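Local coordinates for protein methylmalonyl-CoA carboxyltransferase 12S subunit (Propionibacterium freudenreichii, PDB 1ON3) that transfers the carboxyl group of methylmalonyl-CoA to the biotin of the 1.3S subunit, as the hexameric core of transcarboxylase, at residues P96-S101 with L127-P132; N233-A238 with E307-Y312; N315-F320 with A332-V337. All coordinates share one frame; numbering follows the deposited sequence.

Interaction 1 of 3, residues P96-S101 with L127-P132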
ATOM      1  N   PRO E  96      11.570  24.963 -11.399  1.00 13.14           N
ATOM      2  CA  PRO E  96      12.806  24.184 -11.500  1.00 13.85           C
ATOM      3  C   PRO E  96      12.743  23.203 -12.676  1.00 14.55           C
ATOM      4  O   PRO E  96      11.717  22.542 -12.885  1.00 13.82           O
ATOM      5  CB  PRO E  96      12.848  23.436 -10.160  1.00 14.72           C
ATOM      6  CG  PRO E  96      12.062  24.346  -9.232  1.00 15.20           C
ATOM      7  CD  PRO E  96      10.905  24.734 -10.105  1.00 15.15           C
ATOM      8  N   VAL E  97      13.830  23.116 -13.439  1.00 12.20           N
ATOM      9  CA  VAL E  97      13.920  22.175 -14.551  1.00 10.35           C
ATOM     10  C   VAL E  97      15.351  21.669 -14.657  1.00 12.80           C
ATOM     11  O   VAL E  97      16.263  22.258 -14.076  1.00 13.61           O
ATOM     12  CB  VAL E  97      13.564  22.812 -15.937  1.00 10.38           C
ATOM     13  CG1 VAL E  97      12.105  23.255 -15.977  1.00  7.41           C
ATOM     14  CG2 VAL E  97      14.509  23.974 -16.249  1.00 11.57           C
ATOM     15  N   HIS E  98      15.528  20.564 -15.378  1.00  9.76           N
ATOM     16  CA  HIS E  98      16.841  19.994 -15.661  1.00  9.56           C
ATOM     17  C   HIS E  98      16.940  19.994 -17.185  1.00 13.74           C
ATOM     18  O   HIS E  98      15.938  19.782 -17.874  1.00 10.98           O
ATOM     19  CB  HIS E  98      16.971  18.577 -15.103  1.00 12.65           C
ATOM     20  CG  HIS E  98      17.143  18.546 -13.618  1.00 16.11           C
ATOM     21  ND1 HIS E  98      16.089  18.702 -12.739  1.00 15.03           N
ATOM     22  CD2 HIS E  98      18.261  18.464 -12.858  1.00 14.32           C
ATOM     23  CE1 HIS E  98      16.555  18.718 -11.501  1.00 18.55           C
ATOM     24  NE2 HIS E  98      17.870  18.579 -11.546  1.00 13.51           N
ATOM     25  N   ALA E  99      18.135  20.224 -17.718  1.00 12.06           N
ATOM     26  CA  ALA E  99      18.288  20.307 -19.171  1.00  8.10           C
ATOM     27  C   ALA E  99      19.650  19.849 -19.666  1.00 12.81           C
ATOM     28  O   ALA E  99      20.620  19.814 -18.904  1.00 13.15           O
ATOM     29  CB  ALA E  99      18.048  21.749 -19.616  1.00 10.98           C
ATOM     30  N   ALA E 100      19.699  19.488 -20.947  1.00 11.11           N
ATOM     31  CA  ALA E 100      20.933  19.061 -21.597  1.00 11.08           C
ATOM     32  C   ALA E 100      20.985  19.783 -22.937  1.00 14.99           C
ATOM     33  O   ALA E 100      19.949  20.045 -23.558  1.00 12.29           O
ATOM     34  CB  ALA E 100      20.935  17.559 -21.809  1.00  8.26           C
ATOM     35  N   SER E 101      22.185  20.110 -23.396  1.00 10.38           N
ATOM     36  CA  SER E 101      22.299  20.831 -24.657  1.00 10.17           C
ATOM     37  C   SER E 101      23.561  20.352 -25.358  1.00 10.08           C
ATOM     38  O   SER E 101      24.666  20.576 -24.867  1.00 14.39           O
ATOM     39  CB  SER E 101      22.356  22.337 -24.369  1.00 10.58           C
ATOM     40  OG  SER E 101      22.261  23.120 -25.543  1.00 12.26           O
ATOM     41  N   LEU E 127      14.106  13.136 -12.436  1.00 11.56           N
ATOM     42  CA  LEU E 127      13.200  12.121 -11.891  1.00 14.22           C
ATOM     43  C   LEU E 127      13.191  12.154 -10.356  1.00 12.20           C
ATOM     44  O   LEU E 127      12.139  12.147  -9.728  1.00  9.59           O
ATOM     45  CB  LEU E 127      13.626  10.722 -12.385  1.00 11.49           C
ATOM     46  CG  LEU E 127      12.756   9.528 -11.958  1.00 15.56           C
ATOM     47  CD1 LEU E 127      11.358   9.698 -12.533  1.00 13.19           C
ATOM     48  CD2 LEU E 127      13.363   8.212 -12.464  1.00 16.50           C
ATOM     49  N   LEU E 128      14.376  12.196  -9.764  1.00 13.06           N
ATOM     50  CA  LEU E 128      14.518  12.226  -8.304  1.00 13.09           C
ATOM     51  C   LEU E 128      13.882  13.454  -7.641  1.00 12.61           C
ATOM     52  O   LEU E 128      13.350  13.362  -6.542  1.00 13.82           O
ATOM     53  CB  LEU E 128      16.002  12.194  -7.938  1.00 15.10           C
ATOM     54  CG  LEU E 128      16.313  12.146  -6.440  1.00 18.51           C
ATOM     55  CD1 LEU E 128      15.906  10.789  -5.876  1.00 15.20           C
ATOM     56  CD2 LEU E 128      17.803  12.373  -6.225  1.00 20.17           C
ATOM     57  N   THR E 129      13.964  14.602  -8.303  1.00 11.13           N
ATOM     58  CA  THR E 129      13.425  15.848  -7.763  1.00 13.16           C
ATOM     59  C   THR E 129      12.062  16.203  -8.348  1.00 12.98           C
ATOM     60  O   THR E 129      11.449  17.210  -7.970  1.00 13.73           O
ATOM     61  CB  THR E 129      14.400  17.006  -8.027  1.00 12.33           C
ATOM     62  OG1 THR E 129      14.614  17.134  -9.437  1.00 11.73           O
ATOM     63  CG2 THR E 129      15.761  16.736  -7.328  1.00 14.96           C
ATOM     64  N   GLY E 130      11.596  15.376  -9.276  1.00 11.64           N
ATOM     65  CA  GLY E 130      10.299  15.613  -9.892  1.00 10.21           C
ATOM     66  C   GLY E 130      10.189  16.843 -10.783  1.00 11.24           C
ATOM     67  O   GLY E 130       9.194  17.575 -10.723  1.00 13.26           O
ATOM     68  N   THR E 131      11.184  17.090 -11.626  1.00  9.31           N
ATOM     69  CA  THR E 131      11.091  18.252 -12.501  1.00 10.70           C
ATOM     70  C   THR E 131      11.110  17.876 -13.974  1.00 10.39           C
ATOM     71  O   THR E 131      11.524  16.769 -14.357  1.00 10.46           O
ATOM     72  CB  THR E 131      12.263  19.251 -12.317  1.00 18.68           C
ATOM     73  OG1 THR E 131      13.386  18.792 -13.089  1.00 18.11           O
ATOM     74  CG2 THR E 131      12.663  19.374 -10.836  1.00 15.55           C
ATOM     75  N   PRO E 132      10.659  18.801 -14.825  1.00 10.57           N
ATOM     76  CA  PRO E 132      10.651  18.554 -16.265  1.00 11.57           C
ATOM     77  C   PRO E 132      12.101  18.415 -16.751  1.00 15.87           C
ATOM     78  O   PRO E 132      13.039  18.903 -16.101  1.00 11.80           O
ATOM     79  CB  PRO E 132      10.009  19.815 -16.821  1.00 14.02           C
ATOM     80  CG  PRO E 132       9.025  20.181 -15.758  1.00 15.43           C
ATOM     81  CD  PRO E 132       9.799  19.953 -14.480  1.00 12.43           C
TER

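Interaction 2 of 3, residues N233-A238 with E307-Y312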
ATOM      1  N   ASN E 233       6.295  12.163 -36.959  1.00  6.63           N
ATOM      2  CA  ASN E 233       7.262  12.043 -35.854  1.00 10.20           C
ATOM      3  C   ASN E 233       7.399  13.230 -34.901  1.00 15.31           C
ATOM      4  O   ASN E 233       7.926  13.056 -33.800  1.00 12.71           O
ATOM      5  CB  ASN E 233       8.679  11.815 -36.384  1.00 10.96           C
ATOM      6  CG  ASN E 233       8.873  10.474 -37.071  1.00  9.94           C
ATOM      7  OD1 ASN E 233       9.605  10.385 -38.068  1.00 15.80           O
ATOM      8  ND2 ASN E 233       8.261   9.433 -36.541  1.00  8.31           N
ATOM      9  N   ILE E 234       6.983  14.425 -35.311  1.00 10.71           N
ATOM     10  CA  ILE E 234       7.199  15.587 -34.451  1.00  9.74           C
ATOM     11  C   ILE E 234       5.966  16.391 -34.119  1.00 12.33           C
ATOM     12  O   ILE E 234       4.928  16.266 -34.766  1.00 15.07           O
ATOM     13  CB  ILE E 234       8.268  16.535 -35.037  1.00 10.75           C
ATOM     14  CG1 ILE E 234       7.758  17.156 -36.349  1.00 12.58           C
ATOM     15  CG2 ILE E 234       9.569  15.752 -35.274  1.00 10.00           C
ATOM     16  CD1 ILE E 234       8.663  18.248 -36.908  1.00 14.64           C
ATOM     17  N   HIS E 235       6.103  17.265 -33.130  1.00 10.30           N
ATOM     18  CA  HIS E 235       4.953  18.017 -32.656  1.00  9.59           C
ATOM     19  C   HIS E 235       4.873  19.486 -32.966  1.00 12.72           C
ATOM     20  O   HIS E 235       3.772  20.044 -32.993  1.00 13.80           O
ATOM     21  CB  HIS E 235       4.821  17.792 -31.149  1.00  8.08           C
ATOM     22  CG  HIS E 235       4.837  16.345 -30.770  1.00 10.42           C
ATOM     23  ND1 HIS E 235       5.995  15.598 -30.746  1.00 10.62           N
ATOM     24  CD2 HIS E 235       3.829  15.486 -30.480  1.00  9.91           C
ATOM     25  CE1 HIS E 235       5.701  14.342 -30.459  1.00 10.78           C
ATOM     26  NE2 HIS E 235       4.391  14.247 -30.296  1.00 10.15           N
ATOM     27  N   PHE E 236       6.025  20.113 -33.191  1.00 10.84           N
ATOM     28  CA  PHE E 236       6.076  21.527 -33.510  1.00 10.03           C
ATOM     29  C   PHE E 236       7.193  21.824 -34.485  1.00 13.36           C
ATOM     30  O   PHE E 236       8.290  21.260 -34.369  1.00 13.24           O
ATOM     31  CB  PHE E 236       6.321  22.380 -32.244  1.00 10.15           C
ATOM     32  CG  PHE E 236       5.306  22.161 -31.154  1.00 11.59           C
ATOM     33  CD1 PHE E 236       5.509  21.195 -30.186  1.00 12.49           C
ATOM     34  CD2 PHE E 236       4.120  22.889 -31.137  1.00 14.70           C
ATOM     35  CE1 PHE E 236       4.539  20.943 -29.203  1.00 12.82           C
ATOM     36  CE2 PHE E 236       3.150  22.647 -30.170  1.00 12.24           C
ATOM     37  CZ  PHE E 236       3.360  21.673 -29.204  1.00 15.25           C
ATOM     38  N   VAL E 237       6.909  22.695 -35.451  1.00 12.06           N
ATOM     39  CA  VAL E 237       7.933  23.128 -36.387  1.00 12.92           C
ATOM     40  C   VAL E 237       8.254  24.542 -35.964  1.00 13.94           C
ATOM     41  O   VAL E 237       7.347  25.340 -35.749  1.00 14.70           O
ATOM     42  CB  VAL E 237       7.457  23.143 -37.856  1.00 14.04           C
ATOM     43  CG1 VAL E 237       8.502  23.819 -38.736  1.00 14.76           C
ATOM     44  CG2 VAL E 237       7.251  21.731 -38.342  1.00 13.99           C
ATOM     45  N   ALA E 238       9.545  24.839 -35.820  1.00 12.09           N
ATOM     46  CA  ALA E 238      10.003  26.157 -35.416  1.00 12.71           C
ATOM     47  C   ALA E 238      10.913  26.736 -36.501  1.00 14.90           C
ATOM     48  O   ALA E 238      11.732  26.023 -37.078  1.00 15.57           O
ATOM     49  CB  ALA E 238      10.765  26.053 -34.104  1.00 12.18           C
ATOM     50  N   GLU E 307      -1.521  24.604 -30.739  1.00 11.09           N
ATOM     51  CA  GLU E 307      -1.845  23.392 -31.476  1.00 10.54           C
ATOM     52  C   GLU E 307      -0.657  22.431 -31.547  1.00 12.94           C
ATOM     53  O   GLU E 307       0.461  22.850 -31.835  1.00 12.94           O
ATOM     54  CB  GLU E 307      -2.320  23.754 -32.892  1.00 12.43           C
ATOM     55  CG  GLU E 307      -3.272  22.731 -33.477  1.00 16.30           C
ATOM     56  CD  GLU E 307      -3.802  23.096 -34.857  1.00 18.77           C
ATOM     57  OE1 GLU E 307      -3.845  24.301 -35.210  1.00 15.44           O
ATOM     58  OE2 GLU E 307      -4.195  22.161 -35.591  1.00 14.77           O
ATOM     59  N   VAL E 308      -0.919  21.154 -31.264  1.00  9.66           N
ATOM     60  CA  VAL E 308       0.087  20.102 -31.308  1.00 11.67           C
ATOM     61  C   VAL E 308      -0.076  19.365 -32.650  1.00 12.08           C
ATOM     62  O   VAL E 308      -1.202  19.071 -33.064  1.00 10.83           O
ATOM     63  CB  VAL E 308      -0.105  19.119 -30.127  1.00 12.93           C
ATOM     64  CG1 VAL E 308       0.925  17.971 -30.199  1.00  8.77           C
ATOM     65  CG2 VAL E 308       0.045  19.887 -28.804  1.00 12.52           C
ATOM     66  N   LYS E 309       1.043  19.079 -33.319  1.00 10.32           N
ATOM     67  CA  LYS E 309       1.030  18.411 -34.629  1.00 11.08           C
ATOM     68  C   LYS E 309       0.072  19.141 -35.583  1.00 13.04           C
ATOM     69  O   LYS E 309      -0.711  18.516 -36.304  1.00 12.32           O
ATOM     70  CB  LYS E 309       0.631  16.933 -34.486  1.00  9.66           C
ATOM     71  CG  LYS E 309       1.829  16.070 -34.080  1.00 12.16           C
ATOM     72  CD  LYS E 309       1.536  14.589 -33.887  1.00 10.98           C
ATOM     73  CE  LYS E 309       2.872  13.863 -33.611  1.00 15.74           C
ATOM     74  NZ  LYS E 309       2.745  12.411 -33.317  1.00 12.49           N
ATOM     75  N   ALA E 310       0.161  20.470 -35.583  1.00 14.72           N
ATOM     76  CA  ALA E 310      -0.708  21.303 -36.421  1.00 14.18           C
ATOM     77  C   ALA E 310      -0.650  21.004 -37.911  1.00 13.56           C
ATOM     78  O   ALA E 310      -1.633  21.226 -38.619  1.00 14.23           O
ATOM     79  CB  ALA E 310      -0.396  22.771 -36.198  1.00 15.08           C
ATOM     80  N   GLY E 311       0.496  20.529 -38.385  1.00 12.10           N
ATOM     81  CA  GLY E 311       0.639  20.225 -39.798  1.00 14.35           C
ATOM     82  C   GLY E 311       0.505  18.766 -40.182  1.00 14.93           C
ATOM     83  O   GLY E 311       0.733  18.413 -41.338  1.00 12.08           O
ATOM     84  N   TYR E 312       0.144  17.917 -39.223  1.00 13.11           N
ATOM     85  CA  TYR E 312      -0.019  16.484 -39.474  1.00 10.70           C
ATOM     86  C   TYR E 312      -1.486  16.090 -39.288  1.00 13.38           C
ATOM     87  O   TYR E 312      -2.139  16.582 -38.378  1.00 11.68           O
ATOM     88  CB  TYR E 312       0.827  15.676 -38.482  1.00  9.67           C
ATOM     89  CG  TYR E 312       0.818  14.177 -38.716  1.00 14.95           C
ATOM     90  CD1 TYR E 312       1.409  13.628 -39.851  1.00 14.00           C
ATOM     91  CD2 TYR E 312       0.236  13.308 -37.791  1.00 13.61           C
ATOM     92  CE1 TYR E 312       1.425  12.251 -40.062  1.00  9.44           C
ATOM     93  CE2 TYR E 312       0.247  11.925 -37.991  1.00 14.90           C
ATOM     94  CZ  TYR E 312       0.848  11.410 -39.131  1.00 14.78           C
ATOM     95  OH  TYR E 312       0.892  10.059 -39.342  1.00 12.90           O
TER
HETATM   96  O   HOH W   1       2.313  22.089 -34.113  1.00 10.04           O

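Interaction 3 of 3, residues N315-F320 with A332-V337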
ATOM      1  N   ASN E 315      -7.106  16.587 -40.396  1.00  9.58           N
ATOM      2  CA  ASN E 315      -8.525  16.237 -40.346  1.00 11.86           C
ATOM      3  C   ASN E 315      -8.933  16.131 -38.872  1.00 14.31           C
ATOM      4  O   ASN E 315     -10.105  15.956 -38.547  1.00 11.26           O
ATOM      5  CB  ASN E 315      -8.798  14.904 -41.075  1.00 13.18           C
ATOM      6  CG  ASN E 315      -7.768  13.822 -40.766  1.00 13.17           C
ATOM      7  OD1 ASN E 315      -6.559  14.073 -40.770  1.00 17.75           O
ATOM      8  ND2 ASN E 315      -8.243  12.603 -40.526  1.00 12.98           N
ATOM      9  N   LEU E 316      -7.941  16.229 -37.989  1.00 12.45           N
ATOM     10  CA  LEU E 316      -8.178  16.185 -36.546  1.00 10.82           C
ATOM     11  C   LEU E 316      -7.266  17.178 -35.844  1.00 12.03           C
ATOM     12  O   LEU E 316      -6.066  17.221 -36.093  1.00 16.22           O
ATOM     13  CB  LEU E 316      -7.931  14.792 -35.970  1.00 10.81           C
ATOM     14  CG  LEU E 316      -8.260  14.807 -34.465  1.00 18.17           C
ATOM     15  CD1 LEU E 316      -9.258  13.734 -34.152  1.00 16.78           C
ATOM     16  CD2 LEU E 316      -6.996  14.677 -33.628  1.00 17.37           C
ATOM     17  N   VAL E 317      -7.841  17.975 -34.956  1.00 10.30           N
ATOM     18  CA  VAL E 317      -7.079  18.976 -34.220  1.00 13.11           C
ATOM     19  C   VAL E 317      -6.819  18.536 -32.778  1.00 12.58           C
ATOM     20  O   VAL E 317      -7.711  18.008 -32.129  1.00 10.46           O
ATOM     21  CB  VAL E 317      -7.855  20.324 -34.172  1.00 10.11           C
ATOM     22  CG1 VAL E 317      -7.187  21.286 -33.214  1.00 11.27           C
ATOM     23  CG2 VAL E 317      -7.933  20.941 -35.569  1.00 12.44           C
ATOM     24  N   THR E 318      -5.590  18.739 -32.298  1.00 10.88           N
ATOM     25  CA  THR E 318      -5.227  18.430 -30.906  1.00  7.43           C
ATOM     26  C   THR E 318      -4.521  19.703 -30.456  1.00 12.71           C
ATOM     27  O   THR E 318      -3.563  20.151 -31.102  1.00 10.45           O
ATOM     28  CB  THR E 318      -4.246  17.232 -30.775  1.00 12.16           C
ATOM     29  OG1 THR E 318      -3.144  17.394 -31.687  1.00 12.57           O
ATOM     30  CG2 THR E 318      -4.975  15.912 -31.036  1.00  8.35           C
ATOM     31  N   ALA E 319      -4.995  20.299 -29.366  1.00 10.98           N
ATOM     32  CA  ALA E 319      -4.394  21.538 -28.894  1.00 12.34           C
ATOM     33  C   ALA E 319      -4.504  21.740 -27.390  1.00 11.13           C
ATOM     34  O   ALA E 319      -5.468  21.318 -26.762  1.00 14.35           O
ATOM     35  CB  ALA E 319      -5.046  22.730 -29.610  1.00  9.58           C
ATOM     36  N   PHE E 320      -3.503  22.393 -26.821  1.00 11.66           N
ATOM     37  CA  PHE E 320      -3.535  22.709 -25.403  1.00 10.10           C
ATOM     38  C   PHE E 320      -4.190  24.088 -25.282  1.00  9.92           C
ATOM     39  O   PHE E 320      -3.962  24.973 -26.114  1.00 10.04           O
ATOM     40  CB  PHE E 320      -2.123  22.791 -24.820  1.00  9.58           C
ATOM     41  CG  PHE E 320      -1.484  21.459 -24.570  1.00 10.17           C
ATOM     42  CD1 PHE E 320      -0.290  21.116 -25.195  1.00  9.42           C
ATOM     43  CD2 PHE E 320      -2.053  20.558 -23.676  1.00  9.59           C
ATOM     44  CE1 PHE E 320       0.334  19.883 -24.922  1.00  7.24           C
ATOM     45  CE2 PHE E 320      -1.445  19.335 -23.400  1.00 14.20           C
ATOM     46  CZ  PHE E 320      -0.251  18.995 -24.020  1.00  7.61           C
ATOM     47  N   ALA E 332     -10.532  17.646 -31.437  1.00 10.28           N
ATOM     48  CA  ALA E 332     -11.676  18.038 -32.239  1.00 11.82           C
ATOM     49  C   ALA E 332     -11.573  17.632 -33.710  1.00 12.91           C
ATOM     50  O   ALA E 332     -10.512  17.754 -34.323  1.00 11.74           O
ATOM     51  CB  ALA E 332     -11.839  19.560 -32.126  1.00 13.18           C
ATOM     52  N   ASN E 333     -12.674  17.153 -34.280  1.00  8.88           N
ATOM     53  CA  ASN E 333     -12.645  16.784 -35.693  1.00 11.63           C
ATOM     54  C   ASN E 333     -12.661  18.058 -36.536  1.00  9.64           C
ATOM     55  O   ASN E 333     -13.232  19.074 -36.128  1.00 14.00           O
ATOM     56  CB  ASN E 333     -13.841  15.904 -36.037  1.00  9.49           C
ATOM     57  CG  ASN E 333     -14.028  14.775 -35.045  1.00 14.18           C
ATOM     58  OD1 ASN E 333     -14.947  14.796 -34.218  1.00 10.63           O
ATOM     59  ND2 ASN E 333     -13.152  13.780 -35.117  1.00 12.67           N
ATOM     60  N   GLN E 334     -12.048  17.999 -37.716  1.00 13.66           N
ATOM     61  CA  GLN E 334     -11.963  19.157 -38.615  1.00 11.38           C
ATOM     62  C   GLN E 334     -12.784  18.908 -39.898  1.00 12.28           C
ATOM     63  O   GLN E 334     -12.258  18.404 -40.885  1.00 12.73           O
ATOM     64  CB  GLN E 334     -10.486  19.403 -38.964  1.00 12.12           C
ATOM     65  CG  GLN E 334     -10.212  20.633 -39.835  1.00  9.83           C
ATOM     66  CD  GLN E 334     -10.634  21.922 -39.165  1.00 11.73           C
ATOM     67  OE1 GLN E 334     -11.826  22.215 -39.054  1.00 11.93           O
ATOM     68  NE2 GLN E 334      -9.656  22.699 -38.701  1.00 12.15           N
ATOM     69  N   PRO E 335     -14.076  19.290 -39.900  1.00 14.61           N
ATOM     70  CA  PRO E 335     -14.953  19.089 -41.059  1.00 17.21           C
ATOM     71  C   PRO E 335     -14.439  19.645 -42.381  1.00 16.94           C
ATOM     72  O   PRO E 335     -14.802  19.149 -43.449  1.00 16.54           O
ATOM     73  CB  PRO E 335     -16.267  19.743 -40.610  1.00 12.72           C
ATOM     74  CG  PRO E 335     -16.251  19.531 -39.129  1.00 13.83           C
ATOM     75  CD  PRO E 335     -14.825  19.937 -38.808  1.00 13.57           C
ATOM     76  N   SER E 336     -13.596  20.667 -42.307  1.00 13.11           N
ATOM     77  CA  SER E 336     -13.046  21.281 -43.503  1.00 19.61           C
ATOM     78  C   SER E 336     -11.929  20.480 -44.175  1.00 18.58           C
ATOM     79  O   SER E 336     -11.427  20.889 -45.221  1.00 15.24           O
ATOM     80  CB  SER E 336     -12.552  22.688 -43.171  1.00 16.99           C
ATOM     81  OG  SER E 336     -11.773  22.675 -41.985  1.00 18.19           O
ATOM     82  N   VAL E 337     -11.534  19.351 -43.582  1.00 16.48           N
ATOM     83  CA  VAL E 337     -10.483  18.512 -44.165  1.00 17.59           C
ATOM     84  C   VAL E 337     -10.949  17.056 -44.201  1.00 16.89           C
ATOM     85  O   VAL E 337     -11.195  16.450 -43.159  1.00 16.50           O
ATOM     86  CB  VAL E 337      -9.158  18.588 -43.356  1.00 18.53           C
ATOM     87  CG1 VAL E 337      -8.128  17.659 -43.959  1.00 16.51           C
ATOM     88  CG2 VAL E 337      -8.630  20.013 -43.345  1.00 15.57           C
TER
HETATM   89  O   HOH W   2     -11.566  13.793 -37.518  1.00 10.45           O

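Interaction 1 of 3, residues P96-S101 with L127-P132
The imidazole of His98 meets the hydroxyl of Thr131 at its ring edge, near the ring plane, with ND1 and OG1 2.7 Å apart in a nearly straight hydrogen bond. The two side chains meet at about a right angle. On Thr131, OG1 is flanked by the main-chain N and C (chi1 83°), which turns the hydroxyl to the ring while CG2 lies 4.1 Å from Pro96 CB. The backbone of the same histidine is held as well: His98 N donates to Pro132 O over 3.1 Å, at 167° about the hydrogen. Across this contact two bonds hold His98, one at the main chain and one at the ring. Beside them, Val97 CG1 packs against Pro132 CB at 4.1 Å, and Pro96 O lies 3.4 Å from Thr131 CB. The hydroxyl of Thr129 approaches obliquely, OG1 being 3.2 Å from His98 CE1, but its hydrogen bond goes back to Gln125 O within the helix.

Further out, Thr122, Gln125 and Ala126 of helix 113-129 pack on the imidazole. Gly130, with positive phi, is the C-prime residue of a Schellman motif in which Thr131 N reaches back to Ala126 O. This helix end delivers the chain into strand 133-139, parallel to strand 95-102, completing a beta-alpha-beta crossover in the crotonase-like N-terminal half.

Interaction 2 of 3, residues N233-A238 with E307-Y312
His235 and Lys309 form the tight part of this contact, their side chains running alongside each other in the same direction. Lys309 CE rests over one face of the imidazole, 3.9 Å from the ring centroid and 28° off its normal, a CH-pi contact. Lys309 CG lies 3.2 Å from Ile234 O, and the extended chain beyond it carries CE over the ring. At the ring edge, in plane, Val308 CG1 touches His235 CD2 at 3.8 Å, while Val308 CG2 meets Phe236 CZ. Beyond the ring, Glu352 OE1 accepts from His235 NE2 and forms a salt bridge with Lys309 NZ, tying both polar ends to helix 344-359; His235 ND1 pairs with Ile192 N. The backbones are joined firmly too: Lys309 N donates to His235 O over 2.9 Å, in the carbonyl plane and on a lone pair.

The looser side is filled by a water, which gives one proton to His235 O (2.8 Å) and one to Glu307 O, and accepts from the N of exposed Ala310. The type I turn from Lys309 to Tyr312 then continues through exposed Gly311. This junction brings together strands 236-238 and 305-308, each outermost in its mixed sheet within the chain, joining the halves of a duplicated crotonase-like fold.

Interaction 3 of 3, residues N315-F320 with A332-V337
Val317 and Ala332 pair across an antiparallel beta hairpin, strands 316-323 and 326-333, near the end away from its connecting turn. The backbone bonds come first. Val317 N donates to Ala332 O over 2.8 Å, almost straight at 174°, and Ala332 N returns a bond of 2.9 Å to Val317 O, making this the hydrogen-bonded pair; Leu316 and Asn333 form the neighbouring non-hydrogen-bonded one. Where the strands end, Gln334 N still reaches Asn315 O, but from above the carbonyl plane, 52° out of it.

Side-chain packing, methyl against amide, divides between the faces carrying Leu316 and Val317. On the first, Leu316 CD1 approaches the amide of Asn333 obliquely, 4.0 Å from ND2. On the other, Val317 CG2 lies 4.0 Å from Gln334 NE2, the glutamine chain turning about its CB-CG bond (chi2 62°). That amide is held by two outside bonds: OE1 accepts from Val292 N and NE2 bonds to Asp291 OD1. Past the strands, the type I turn from Gln334 to Val337 brings Val337 CG1 within 4.0 Å of Asn315 CB.

The polar side chains are secured mainly from outside. Asn315 ND2 bonds to Cys341 O and Asp343 OD1, and Asn333 OD1 takes a proton from Asp369 N. The other end of that amide, Asn333 ND2, donates over 2.9 Å to a water that also lies 2.8 Å from Asn315 O.

How the interactions relate
Interactions 2 and 3 are adjacent, with centres about 13 Å apart, and share a mixed sheet: strand 305-308 lies beside strand 316-323, where Val308 N and Thr318 O are 2.8 Å apart, a probable hydrogen bond, and Val308 CG2 packs on Phe320 CD1 at 3.8 Å. Interaction 1 belongs to the other sheet, which interaction 2 reaches through strand 236-238; their centres are about 24 Å apart. Interactions 1 and 3 lie on opposite sides of the chain's centre, about 32 Å between centres; interaction 2, with one strand in each sheet, joins the two halves. The side chain of Asn333 in interaction 3 is about 13 Å from a bound methylmalonyl-CoA, and that of Lys309 in interaction 2 about 11 Å from a cadmium ion.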